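Local coordinates for protein nitrilotriacetate monooxygenase component B (Bacillus cereus ATCC 14579, PDB 3BPK) that probably binds FMN and acts as the flavin reductase component of a two-component monooxygenase, at residues Phe32-Thr37 against Pro127-Ala132; Val85-Asp90 against Asn133-Cys138; Val94-Glu99 against Glu112-Thr117; Glu120-Ser125 against Val162-Val167. One frame throughout, in Å; residues are numbered along the deposited sequence.

How the contacts relate
Following the chain from its N terminus, strand 28-36 supplies the first half of contact 1, which closes only when 127-132 returns to it. Inside that loop, 85-90 opens contact 2, and contact 3 (94-99 with 112-117) opens and closes entirely within the loops of contacts 1 and 2. The loop 120-125 then starts contact 4, so contacts 1, 2 and 4 cross one another while contact 3 precedes contact 4 in series. Strands 28-36, 83-88, 134-146 and 155-168 are successive neighbours in the antiparallel sheet; contact 2 joins its middle pair, contacts 1 and 4 fix the 118-132 segment to it, and contact 3 packs together the helical region between strands 83-88 and 118-119.

Contact 1 of 4, residues Phe32-Thr37 against Pro127-Ala132; sequences FVTSVT and PGVKEA
One hydrogen bond joins T34 to P127: the T34 hydroxyl OG1 donates to P127 O at 2.8 Å, lying in the carbonyl plane on a lone pair with a C=O...donor angle of 141°. The threonine reaches it because a chi1 of 55° tucks OG1 over its own backbone, with N on one flank and C on the other. The same oxygen comes to 3.7 Å from G128 CA.

Apolar contacts flank this bond. On the F32 side, V129 CG2 meets the ring edge of F32, close to its plane, at 3.9 Å from CE2, and the two side chains cross at about a right angle. On the V36 side, V36 CG2 rests against P127 CD at 3.8 Å. F32, T34 and V36, alternate residues of one strand, thus use the same face, and I111 of helix 110-113 also packs on F32, T34 and V129.

H87 bridges the two segments, with ND1 bonded to F32 O and NE2 to V129 N. After V129 a type I turn runs to A132. The arrangement is a short two-stranded antiparallel ribbon, 118-119 with 128-129, laid over one face of the main antiparallel sheet of a flavin reductase-like domain.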
loop_
_atom_site.group_PDB
_atom_site.type_symbol
_atom_site.label_atom_id
_atom_site.label_comp_id
_atom_site.label_asym_id
_atom_site.label_seq_id
_atom_site.Cartn_x
_atom_site.Cartn_y
_atom_site.Cartn_z
ATOM N N PHE B 32 -8.424 -8.946 0.436
ATOM C CA PHE B 32 -8.855 -10.305 0.120
ATOM C C PHE B 32 -9.610 -10.174 -1.194
ATOM O O PHE B 32 -10.656 -9.494 -1.246
ATOM C CB PHE B 32 -9.743 -10.883 1.205
ATOM C CG PHE B 32 -10.216 -12.239 0.884
ATOM C CD1 PHE B 32 -9.298 -13.277 0.733
ATOM C CD2 PHE B 32 -11.597 -12.504 0.739
ATOM C CE1 PHE B 32 -9.732 -14.559 0.404
ATOM C CE2 PHE B 32 -12.026 -13.776 0.411
ATOM C CZ PHE B 32 -11.104 -14.810 0.261
ATOM N N VAL B 33 -9.049 -10.758 -2.252
ATOM C CA VAL B 33 -9.531 -10.451 -3.618
ATOM C C VAL B 33 -10.170 -11.673 -4.259
ATOM O O VAL B 33 -9.531 -12.745 -4.326
ATOM C CB VAL B 33 -8.358 -10.012 -4.525
ATOM C CG1 VAL B 33 -8.851 -9.697 -5.961
ATOM C CG2 VAL B 33 -7.678 -8.749 -3.960
ATOM N N THR B 34 -11.416 -11.507 -4.738
ATOM C CA THR B 34 -12.087 -12.589 -5.485
ATOM C C THR B 34 -12.130 -12.228 -6.963
ATOM O O THR B 34 -12.201 -11.046 -7.356
ATOM C CB THR B 34 -13.521 -12.906 -4.988
ATOM O OG1 THR B 34 -14.321 -11.715 -4.986
ATOM C CG2 THR B 34 -13.458 -13.494 -3.597
ATOM N N SER B 35 -12.088 -13.273 -7.785
ATOM C CA SER B 35 -12.020 -13.124 -9.227
ATOM C C SER B 35 -12.549 -14.441 -9.797
ATOM O O SER B 35 -12.637 -15.451 -9.072
ATOM C CB SER B 35 -10.554 -12.866 -9.674
ATOM O OG SER B 35 -9.703 -13.976 -9.371
ATOM N N VAL B 36 -12.909 -14.434 -11.080
ATOM C CA VAL B 36 -13.560 -15.625 -11.678
ATOM C C VAL B 36 -12.786 -16.077 -12.910
ATOM O O VAL B 36 -12.363 -15.231 -13.713
ATOM C CB VAL B 36 -15.048 -15.318 -12.032
ATOM C CG1 VAL B 36 -15.690 -16.527 -12.735
ATOM C CG2 VAL B 36 -15.840 -15.009 -10.735
ATOM N N THR B 37 -12.597 -17.404 -13.042
ATOM C CA THR B 37 -11.877 -17.960 -14.206
ATOM C C THR B 37 -12.778 -18.009 -15.444
ATOM O O THR B 37 -14.003 -17.845 -15.333
ATOM C CB THR B 37 -11.367 -19.394 -13.940
ATOM O OG1 THR B 37 -12.489 -20.309 -13.911
ATOM C CG2 THR B 37 -10.573 -19.508 -12.629
ATOM N N PRO B 127 -18.667 -12.404 -8.052
ATOM C CA PRO B 127 -19.166 -12.379 -6.672
ATOM C C PRO B 127 -18.073 -12.022 -5.663
ATOM O O PRO B 127 -16.874 -12.231 -5.941
ATOM C CB PRO B 127 -19.554 -13.829 -6.401
ATOM C CG PRO B 127 -19.637 -14.488 -7.714
ATOM C CD PRO B 127 -18.699 -13.766 -8.635
ATOM N N GLY B 128 -18.495 -11.522 -4.508
ATOM C CA GLY B 128 -17.624 -11.414 -3.342
ATOM C C GLY B 128 -17.987 -12.485 -2.332
ATOM O O GLY B 128 -18.637 -13.503 -2.670
ATOM N N VAL B 129 -17.560 -12.261 -1.092
ATOM C CA VAL B 129 -17.938 -13.129 0.017
ATOM C C VAL B 129 -18.749 -12.364 1.063
ATOM O O VAL B 129 -18.445 -11.216 1.388
ATOM C CB VAL B 129 -16.727 -13.850 0.656
ATOM C CG1 VAL B 129 -16.021 -14.736 -0.388
ATOM C CG2 VAL B 129 -15.725 -12.876 1.324
ATOM N N LYS B 130 -19.763 -13.037 1.612
ATOM C CA LYS B 130 -20.646 -12.443 2.589
ATOM C C LYS B 130 -19.960 -12.119 3.920
ATOM O O LYS B 130 -20.356 -11.170 4.600
ATOM C CB LYS B 130 -21.826 -13.421 2.824
ATOM C CG LYS B 130 -22.887 -12.890 3.732
ATOM C CD LYS B 130 -23.985 -13.968 3.875
ATOM C CE LYS B 130 -24.945 -13.655 5.021
ATOM N NZ LYS B 130 -25.777 -12.538 4.544
ATOM N N GLU B 131 -18.920 -12.899 4.274
ATOM C CA GLU B 131 -18.243 -12.750 5.549
ATOM C C GLU B 131 -17.545 -11.387 5.740
ATOM O O GLU B 131 -17.360 -10.947 6.892
ATOM C CB GLU B 131 -17.233 -13.875 5.767
ATOM C CG GLU B 131 -17.868 -15.273 6.040
ATOM C CD GLU B 131 -18.440 -15.994 4.824
ATOM O OE1 GLU B 131 -18.255 -15.542 3.679
ATOM O OE2 GLU B 131 -19.095 -17.054 5.045
ATOM N N ALA B 132 -17.164 -10.708 4.643
ATOM C CA ALA B 132 -16.544 -9.383 4.788
ATOM C C ALA B 132 -17.520 -8.337 5.303
ATOM O O ALA B 132 -18.712 -8.356 4.930
ATOM C CB ALA B 132 -15.984 -8.923 3.442
#

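Contact 2 of 4, residues Val85-Asp90 against Asn133-Cys138; sequences VVHISD and NIRMEC
H87 and R135 run alongside each other in the same direction, the imidazole and guanidinium planes 28° apart. R135 CB comes to 3.4 Å from H87 CD2, approaching the ring obliquely, and the extended aliphatic chain continues past it, with R135 CD 3.6 Å from H87 NE2. Both ring nitrogens are bonded outside the two strands, to F32 and V129, which fixes the ring's rotation. R135 CD also passes V85 CG1 on this same face.

On the other face the selenomethionine M136 bends at chi3, bringing its CE methyl to 3.8 Å from both V86 CG1 and I88 CD1. I88 runs alongside I134, and C138 SG touches V86 CG2. These two faces belong to neighbouring antiparallel strands of the main sheet, 83-88 and 134-146, whose short segments make an angle of 164°. V86 with M136 is a hydrogen-bonded pair, joined in both directions, while V85 with E137 and H87 with R135 are non-hydrogen-bonded pairs. A further bond runs from I88 N to I134 O.

Beyond the ladder, D90 and N133 cross at about a right angle. In the conformer described, one of two, N133 ND2 donates to the syn side of D90 OD2 at 2.8 Å, 26° out of the carboxylate plane. A water donates to I88 O and D90 OD2 and accepts from I134 N, bridging the segments just beyond the paired residues; S92 holds D90 OD1.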
loop_
_atom_site.group_PDB
_atom_site.type_symbol
_atom_site.label_atom_id
_atom_site.label_comp_id
_atom_site.label_asym_id
_atom_site.label_seq_id
_atom_site.Cartn_x
_atom_site.Cartn_y
_atom_site.Cartn_z
ATOM N N VAL B 85 -13.410 -8.321 -6.980
ATOM C CA VAL B 85 -13.905 -7.687 -5.743
ATOM C C VAL B 85 -12.770 -7.623 -4.720
ATOM O O VAL B 85 -12.077 -8.638 -4.487
ATOM C CB VAL B 85 -15.108 -8.480 -5.142
ATOM C CG1 VAL B 85 -15.660 -7.798 -3.853
ATOM C CG2 VAL B 85 -16.275 -8.597 -6.164
ATOM N N VAL B 86 -12.634 -6.465 -4.066
ATOM C CA VAL B 86 -11.621 -6.289 -3.025
ATOM C C VAL B 86 -12.336 -6.203 -1.682
ATOM O O VAL B 86 -13.193 -5.318 -1.496
ATOM C CB VAL B 86 -10.786 -5.015 -3.258
ATOM C CG1 VAL B 86 -9.817 -4.823 -2.061
ATOM C CG2 VAL B 86 -10.020 -5.132 -4.577
ATOM N N HIS B 87 -11.989 -7.101 -0.761
ATOM C CA HIS B 87 -12.600 -7.109 0.556
ATOM C C HIS B 87 -11.575 -6.640 1.574
ATOM O O HIS B 87 -10.381 -6.991 1.486
ATOM C CB HIS B 87 -13.023 -8.534 0.964
ATOM C CG HIS B 87 -13.925 -9.201 -0.027
ATOM N ND1 HIS B 87 -13.445 -9.759 -1.197
ATOM C CD2 HIS B 87 -15.268 -9.449 -0.008
ATOM C CE1 HIS B 87 -14.460 -10.305 -1.868
ATOM N NE2 HIS B 87 -15.578 -10.110 -1.179
ATOM N N ILE B 88 -12.042 -5.876 2.551
ATOM C CA ILE B 88 -11.192 -5.545 3.707
ATOM C C ILE B 88 -11.099 -6.790 4.604
ATOM O O ILE B 88 -12.106 -7.463 4.895
ATOM C CB ILE B 88 -11.804 -4.383 4.520
ATOM C CG1 ILE B 88 -11.911 -3.128 3.634
ATOM C CG2 ILE B 88 -10.997 -4.103 5.796
ATOM C CD1 ILE B 88 -10.604 -2.718 2.961
ATOM N N SER B 89 -9.877 -7.115 5.004
ATOM C CA SER B 89 -9.616 -8.260 5.894
ATOM C C SER B 89 -9.714 -7.831 7.337
ATOM O O SER B 89 -9.137 -6.821 7.750
ATOM C CB SER B 89 -8.209 -8.848 5.629
ATOM O OG SER B 89 -8.074 -9.255 4.287
ATOM N N ASP B 90 -10.418 -8.637 8.120
ATOM C CA ASP B 90 -10.628 -8.289 9.519
ATOM C C ASP B 90 -10.607 -9.510 10.440
ATOM O O ASP B 90 -10.595 -10.668 9.963
ATOM C CB ASP B 90 -11.886 -7.407 9.701
ATOM C CG ASP B 90 -13.181 -8.167 9.512
ATOM O OD1 ASP B 90 -13.298 -9.312 10.017
ATOM O OD2 ASP B 90 -14.092 -7.597 8.872
ATOM N N ASN B 133 -17.015 -7.414 6.133
ATOM C CA ASN B 133 -17.793 -6.282 6.610
ATOM C C ASN B 133 -17.695 -5.068 5.656
ATOM O O ASN B 133 -18.533 -4.174 5.680
ATOM C CB ASN B 133 -17.358 -5.937 8.044
ATOM C CG ASN B 133 -17.744 -7.038 9.044
ATOM O OD1 ASN B 133 -18.883 -7.066 9.510
ATOM N ND2 ASN B 133 -16.809 -7.946 9.366
ATOM N N ILE B 134 -16.633 -5.020 4.841
ATOM C CA ILE B 134 -16.528 -3.977 3.824
ATOM C C ILE B 134 -15.980 -4.653 2.588
ATOM O O ILE B 134 -14.980 -5.404 2.645
ATOM C CB ILE B 134 -15.561 -2.816 4.228
ATOM C CG1 ILE B 134 -16.008 -2.128 5.533
ATOM C CG2 ILE B 134 -15.435 -1.770 3.039
ATOM C CD1 ILE B 134 -15.013 -1.077 6.055
ATOM N N ARG B 135 -16.665 -4.449 1.476
ATOM C CA ARG B 135 -16.122 -4.892 0.197
ATOM C C ARG B 135 -16.417 -3.918 -0.914
ATOM O O ARG B 135 -17.365 -3.109 -0.844
ATOM C CB ARG B 135 -16.584 -6.292 -0.127
ATOM C CG ARG B 135 -18.025 -6.403 -0.595
ATOM C CD ARG B 135 -18.395 -7.877 -0.882
ATOM N NE ARG B 135 -19.648 -7.900 -1.622
ATOM C CZ ARG B 135 -20.862 -7.715 -1.085
ATOM N NH1 ARG B 135 -21.036 -7.580 0.225
ATOM N NH2 ARG B 135 -21.905 -7.677 -1.891
HETATM N N MSE B 136 -15.587 -3.987 -1.946
HETATM C CA MSE B 136 -15.627 -3.015 -3.029
HETATM C C MSE B 136 -15.631 -3.737 -4.349
HETATM O O MSE B 136 -14.706 -4.494 -4.649
HETATM C CB MSE B 136 -14.359 -2.151 -2.958
HETATM C CG MSE B 136 -14.367 -1.211 -1.713
HETATM SE SE MSE B 136 -12.619 -0.432 -1.371
HETATM C CE MSE B 136 -11.888 -2.003 -0.501
ATOM N N GLU B 137 -16.673 -3.499 -5.140
ATOM C CA GLU B 137 -16.714 -4.055 -6.494
ATOM C C GLU B 137 -15.811 -3.180 -7.317
ATOM O O GLU B 137 -15.949 -1.930 -7.294
ATOM C CB GLU B 137 -18.124 -3.993 -7.077
ATOM C CG GLU B 137 -19.145 -4.799 -6.284
ATOM C CD GLU B 137 -20.556 -4.711 -6.864
ATOM O OE1 GLU B 137 -20.691 -4.492 -8.090
ATOM O OE2 GLU B 137 -21.505 -4.916 -6.074
ATOM N N CYS B 138 -14.874 -3.832 -8.022
ATOM C CA CYS B 138 -13.937 -3.073 -8.864
ATOM C C CYS B 138 -13.982 -3.447 -10.337
ATOM O O CYS B 138 -14.191 -4.629 -10.696
ATOM C CB CYS B 138 -12.514 -3.291 -8.392
ATOM S SG CYS B 138 -12.212 -2.624 -6.727
HETATM O O HOH W 1 -14.323 -6.635 6.271
#

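Contact 3 of 4, residues Val94-Glu99 against Glu112-Thr117; sequences VAAINE and ELAKLT
A96 and A114 mark the nearest backbone approach, their CA atoms 5.3 Å apart, where helix 94-100 faces the end of helix 110-113. The first segment is regular helix, with N98 N and E99 N bonded back to V94 O and A95 O. The second leaves its helix at K115, whose positive phi (67°) and two bonds back into the last turn define a Schellman motif; one of these joins K115 N to E112 O. No direct hydrogen bond crosses between the segments.

Small side chains permit this closeness. A114 CB sits 3.6 Å from A96 O and 3.9 Å from E99 CB, so the methyl lies against the helix backbone and the base of the glutamate about one turn on. A96 CB in turn meets L116, with CD2 the closest branch at 3.5 Å. L116 enters from the chain just beyond the Schellman turn and also packs on F32 of strand 28-36, so it links the helix pair to the sheet.

At the more exposed margin, the E99 chain, extended beyond CG, carries OE1 to 3.7 Å from A114 CA. A water donates to A114 O at 2.7 Å and makes a weak bond to E99 OE2. Both contacts of the E99 carboxylate belong to one of two conformers and are less certain for it. The whole is a close alanine-mediated packing of a helix on a Schellman-capped helix end, within the helical connection between strands 83-88 and 118-119 of the flavin reductase-like domain.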
loop_
_atom_site.group_PDB
_atom_site.type_symbol
_atom_site.label_atom_id
_atom_site.label_comp_id
_atom_site.label_asym_id
_atom_site.label_seq_id
_atom_site.Cartn_x
_atom_site.Cartn_y
_atom_site.Cartn_z
ATOM N N VAL B 94 -10.371 -13.629 9.374
ATOM C CA VAL B 94 -8.978 -13.842 8.993
ATOM C C VAL B 94 -8.573 -15.327 9.022
ATOM O O VAL B 94 -7.733 -15.759 8.237
ATOM C CB VAL B 94 -7.998 -12.952 9.821
ATOM C CG1 VAL B 94 -8.064 -13.333 11.338
ATOM C CG2 VAL B 94 -6.580 -13.037 9.252
ATOM N N ALA B 95 -9.202 -16.113 9.900
ATOM C CA ALA B 95 -8.931 -17.554 9.872
ATOM C C ALA B 95 -9.235 -18.167 8.487
ATOM O O ALA B 95 -8.415 -18.935 7.954
ATOM C CB ALA B 95 -9.675 -18.306 11.009
ATOM N N ALA B 96 -10.395 -17.811 7.911
ATOM C CA ALA B 96 -10.792 -18.309 6.606
ATOM C C ALA B 96 -9.914 -17.690 5.526
ATOM O O ALA B 96 -9.525 -18.373 4.586
ATOM C CB ALA B 96 -12.267 -18.020 6.345
ATOM N N ILE B 97 -9.614 -16.396 5.651
ATOM C CA ILE B 97 -8.710 -15.756 4.662
ATOM C C ILE B 97 -7.384 -16.540 4.624
ATOM O O ILE B 97 -6.847 -16.832 3.563
ATOM C CB ILE B 97 -8.437 -14.264 4.978
ATOM C CG1 ILE B 97 -9.719 -13.442 4.841
ATOM C CG2 ILE B 97 -7.338 -13.737 4.090
ATOM C CD1 ILE B 97 -9.631 -12.046 5.441
ATOM N N ASN B 98 -6.857 -16.879 5.794
ATOM C CA ASN B 98 -5.578 -17.615 5.817
ATOM C C ASN B 98 -5.654 -18.954 5.095
ATOM O O ASN B 98 -4.698 -19.372 4.429
ATOM C CB ASN B 98 -5.099 -17.815 7.250
ATOM C CG ASN B 98 -3.690 -18.390 7.314
ATOM O OD1 ASN B 98 -3.476 -19.480 7.862
ATOM N ND2 ASN B 98 -2.728 -17.670 6.743
ATOM N N GLU B 99 -6.797 -19.624 5.239
ATOM C CA GLU B 99 -7.023 -20.899 4.555
ATOM C C GLU B 99 -6.927 -20.762 3.054
ATOM O O GLU B 99 -6.497 -21.697 2.356
ATOM C CB GLU B 99 -8.384 -21.460 4.913
ATOM C CG GLU B 99 -8.432 -22.021 6.282
ATOM C CD GLU B 99 -9.562 -22.990 6.456
ATOM O OE1 GLU B 99 -9.947 -23.650 5.466
ATOM O OE2 GLU B 99 -10.058 -23.094 7.590
ATOM N N GLU B 112 -14.812 -21.808 -1.621
ATOM C CA GLU B 112 -15.544 -22.989 -1.140
ATOM C C GLU B 112 -14.694 -23.842 -0.177
ATOM O O GLU B 112 -15.211 -24.340 0.870
ATOM C CB GLU B 112 -16.099 -23.799 -2.330
ATOM C CG GLU B 112 -17.110 -23.036 -3.203
ATOM C CD GLU B 112 -18.439 -22.688 -2.528
ATOM O OE1 GLU B 112 -18.681 -23.086 -1.357
ATOM O OE2 GLU B 112 -19.226 -21.958 -3.166
ATOM N N LEU B 113 -13.397 -24.001 -0.467
ATOM C CA LEU B 113 -12.500 -24.701 0.452
ATOM C C LEU B 113 -12.512 -24.088 1.857
ATOM O O LEU B 113 -12.537 -24.814 2.863
ATOM C CB LEU B 113 -11.072 -24.701 -0.097
ATOM C CG LEU B 113 -9.970 -25.344 0.769
ATOM C CD1 LEU B 113 -9.784 -26.821 0.403
ATOM C CD2 LEU B 113 -8.628 -24.578 0.630
ATOM N N ALA B 114 -12.486 -22.749 1.916
ATOM C CA ALA B 114 -12.413 -22.035 3.198
ATOM C C ALA B 114 -13.778 -21.849 3.893
ATOM O O ALA B 114 -13.871 -21.205 4.950
ATOM C CB ALA B 114 -11.698 -20.684 2.987
ATOM N N LYS B 115 -14.829 -22.426 3.301
ATOM C CA LYS B 115 -16.180 -22.397 3.900
ATOM C C LYS B 115 -16.717 -20.959 3.913
ATOM O O LYS B 115 -17.537 -20.594 4.776
ATOM C CB LYS B 115 -16.202 -23.047 5.308
ATOM C CG LYS B 115 -15.708 -24.494 5.269
ATOM C CD LYS B 115 -15.957 -25.202 6.575
ATOM C CE LYS B 115 -15.385 -26.600 6.538
ATOM N NZ LYS B 115 -14.125 -26.567 7.278
ATOM N N LEU B 116 -16.281 -20.161 2.934
ATOM C CA LEU B 116 -16.786 -18.792 2.787
ATOM C C LEU B 116 -17.980 -18.807 1.843
ATOM O O LEU B 116 -18.236 -19.817 1.161
ATOM C CB LEU B 116 -15.662 -17.894 2.250
ATOM C CG LEU B 116 -14.539 -17.602 3.255
ATOM C CD1 LEU B 116 -13.372 -16.937 2.512
ATOM C CD2 LEU B 116 -14.968 -16.721 4.458
ATOM N N THR B 117 -18.723 -17.706 1.809
ATOM C CA THR B 117 -20.050 -17.709 1.170
ATOM C C THR B 117 -20.146 -16.680 0.057
ATOM O O THR B 117 -20.102 -15.467 0.334
ATOM C CB THR B 117 -21.097 -17.328 2.245
ATOM O OG1 THR B 117 -20.926 -18.158 3.396
ATOM C CG2 THR B 117 -22.527 -17.433 1.723
HETATM O O HOH W 2 -12.309 -21.755 7.078
#

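Contact 4 of 4, residues Glu120-Ser125 against Val162-Val167; sequences ESEVIS and VVRFHV
E122 OE1 takes a hydrogen bond from R164 NE at 3.0 Å, part of a salt bridge, in the R164 conformer described (one of two), and a second from S6 OG of the second subunit. The R164 bond is nearly straight (N-H...acceptor angle 164°); the oxygen lies in the guanidinium plane and is met nearly along its C-O axis. The carboxylate is turned 61° from that plane. The other oxygen, OE2, comes to the edge of the H166 ring, 3.3 Å from CE1, with the carboxylate almost perpendicular to the ring.

R164 bends at chi2 and chi3, bringing NH1 back to a weak bond with V163 O and setting one guanidinium face against V123 CG2, 3.2 Å from NH2. Meanwhile V123 CG1 packs on V163 CG2 at 3.8 Å, and I124 CG2 touches that same methyl.

V163 and R164 both face E137, a classic beta bulge that turns these consecutive residues toward the loop. The E137 carboxylate receives the backbone N-H groups of E122, V123 and I124, and its OE2 also bonds H166 NE2. The loop between strands 118-119 and 128-129 thus lies beside strands 134-146 and 155-168, where F165, H166 and V167 continue the sheet into a strand of the second subunit.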
loop_
_atom_site.group_PDB
_atom_site.type_symbol
_atom_site.label_atom_id
_atom_site.label_comp_id
_atom_site.label_asym_id
_atom_site.label_seq_id
_atom_site.Cartn_x
_atom_site.Cartn_y
_atom_site.Cartn_z
ATOM N N GLU B 120 -23.517 -12.311 -4.689
ATOM C CA GLU B 120 -23.481 -11.708 -6.014
ATOM C C GLU B 120 -23.287 -10.193 -5.929
ATOM O O GLU B 120 -23.775 -9.533 -4.997
ATOM C CB GLU B 120 -24.732 -12.074 -6.832
ATOM C CG GLU B 120 -24.521 -13.287 -7.740
ATOM C CD GLU B 120 -25.818 -13.802 -8.372
ATOM O OE1 GLU B 120 -26.842 -13.079 -8.307
ATOM O OE2 GLU B 120 -25.806 -14.930 -8.925
ATOM N N SER B 121 -22.532 -9.656 -6.889
ATOM C CA SER B 121 -22.271 -8.221 -6.988
ATOM C C SER B 121 -23.392 -7.528 -7.776
ATOM O O SER B 121 -24.108 -8.191 -8.565
ATOM C CB SER B 121 -20.932 -7.989 -7.706
ATOM O OG SER B 121 -19.872 -8.340 -6.830
ATOM N N GLU B 122 -23.539 -6.216 -7.557
ATOM C CA GLU B 122 -24.626 -5.415 -8.146
ATOM C C GLU B 122 -24.271 -4.875 -9.540
ATOM O O GLU B 122 -25.135 -4.872 -10.452
ATOM C CB GLU B 122 -24.946 -4.225 -7.223
ATOM C CG GLU B 122 -25.554 -4.636 -5.887
ATOM C CD GLU B 122 -25.730 -3.462 -4.915
ATOM O OE1 GLU B 122 -25.585 -2.309 -5.345
ATOM O OE2 GLU B 122 -26.042 -3.697 -3.751
ATOM N N VAL B 123 -23.012 -4.450 -9.720
ATOM C CA VAL B 123 -22.575 -3.782 -10.952
ATOM C C VAL B 123 -21.757 -4.749 -11.791
ATOM O O VAL B 123 -21.974 -4.888 -12.991
ATOM C CB VAL B 123 -21.730 -2.485 -10.655
ATOM C CG1 VAL B 123 -21.239 -1.853 -11.936
ATOM C CG2 VAL B 123 -22.515 -1.495 -9.813
ATOM N N ILE B 124 -20.829 -5.449 -11.150
ATOM C CA ILE B 124 -19.964 -6.382 -11.876
ATOM C C ILE B 124 -20.507 -7.794 -11.740
ATOM O O ILE B 124 -21.445 -8.022 -10.963
ATOM C CB ILE B 124 -18.490 -6.296 -11.352
ATOM C CG1 ILE B 124 -18.385 -6.678 -9.863
ATOM C CG2 ILE B 124 -17.924 -4.889 -11.588
ATOM C CD1 ILE B 124 -16.923 -6.737 -9.383
ATOM N N SER B 125 -19.889 -8.709 -12.497
ATOM C CA SER B 125 -20.284 -10.123 -12.632
ATOM C C SER B 125 -19.409 -11.094 -11.821
ATOM O O SER B 125 -19.470 -12.325 -12.001
ATOM C CB SER B 125 -20.224 -10.544 -14.111
ATOM O OG SER B 125 -18.904 -10.898 -14.474
ATOM N N VAL B 162 -13.236 1.530 -7.976
ATOM C CA VAL B 162 -14.385 1.064 -7.177
ATOM C C VAL B 162 -15.674 1.571 -7.825
ATOM O O VAL B 162 -15.845 2.793 -8.046
ATOM C CB VAL B 162 -14.312 1.571 -5.712
ATOM C CG1 VAL B 162 -15.523 1.064 -4.892
ATOM C CG2 VAL B 162 -12.987 1.172 -5.067
ATOM N N VAL B 163 -16.562 0.630 -8.150
ATOM C CA VAL B 163 -17.870 0.981 -8.749
ATOM C C VAL B 163 -19.048 0.755 -7.771
ATOM O O VAL B 163 -20.163 1.222 -8.030
ATOM C CB VAL B 163 -18.099 0.273 -10.090
ATOM C CG1 VAL B 163 -17.073 0.768 -11.100
ATOM C CG2 VAL B 163 -18.027 -1.270 -9.922
ATOM N N ARG B 164 -18.772 0.055 -6.666
ATOM C CA ARG B 164 -19.758 -0.063 -5.577
ATOM C C ARG B 164 -19.049 -0.350 -4.273
ATOM O O ARG B 164 -18.127 -1.171 -4.239
ATOM C CB ARG B 164 -20.763 -1.189 -5.849
ATOM C CG ARG B 164 -22.018 -1.110 -4.966
ATOM C CD ARG B 164 -22.837 0.128 -5.386
ATOM N NE ARG B 164 -23.831 -0.155 -6.426
ATOM C CZ ARG B 164 -23.920 0.458 -7.603
ATOM N NH1 ARG B 164 -23.014 1.375 -7.968
ATOM N NH2 ARG B 164 -24.920 0.131 -8.437
ATOM N N PHE B 165 -19.471 0.351 -3.219
ATOM C CA PHE B 165 -19.019 0.055 -1.868
ATOM C C PHE B 165 -20.155 -0.685 -1.171
ATOM O O PHE B 165 -21.334 -0.312 -1.350
ATOM C CB PHE B 165 -18.809 1.319 -1.061
ATOM C CG PHE B 165 -17.586 2.110 -1.428
ATOM C CD1 PHE B 165 -16.339 1.765 -0.911
ATOM C CD2 PHE B 165 -17.698 3.263 -2.212
ATOM C CE1 PHE B 165 -15.208 2.562 -1.181
ATOM C CE2 PHE B 165 -16.581 4.033 -2.499
ATOM C CZ PHE B 165 -15.330 3.674 -1.974
ATOM N N HIS B 166 -19.810 -1.697 -0.364
ATOM C CA HIS B 166 -20.760 -2.401 0.511
ATOM C C HIS B 166 -20.172 -2.317 1.907
ATOM O O HIS B 166 -19.049 -2.764 2.127
ATOM C CB HIS B 166 -20.867 -3.863 0.128
ATOM C CG HIS B 166 -21.384 -4.080 -1.264
ATOM N ND1 HIS B 166 -22.733 -4.087 -1.555
ATOM C CD2 HIS B 166 -20.738 -4.235 -2.447
ATOM C CE1 HIS B 166 -22.892 -4.276 -2.862
ATOM N NE2 HIS B 166 -21.695 -4.360 -3.425
ATOM N N VAL B 167 -20.906 -1.717 2.848
ATOM C CA VAL B 167 -20.364 -1.428 4.182
ATOM C C VAL B 167 -21.331 -1.860 5.267
ATOM O O VAL B 167 -22.504 -1.490 5.201
ATOM C CB VAL B 167 -20.068 0.084 4.362
ATOM C CG1 VAL B 167 -19.501 0.367 5.761
ATOM C CG2 VAL B 167 -19.121 0.636 3.224
#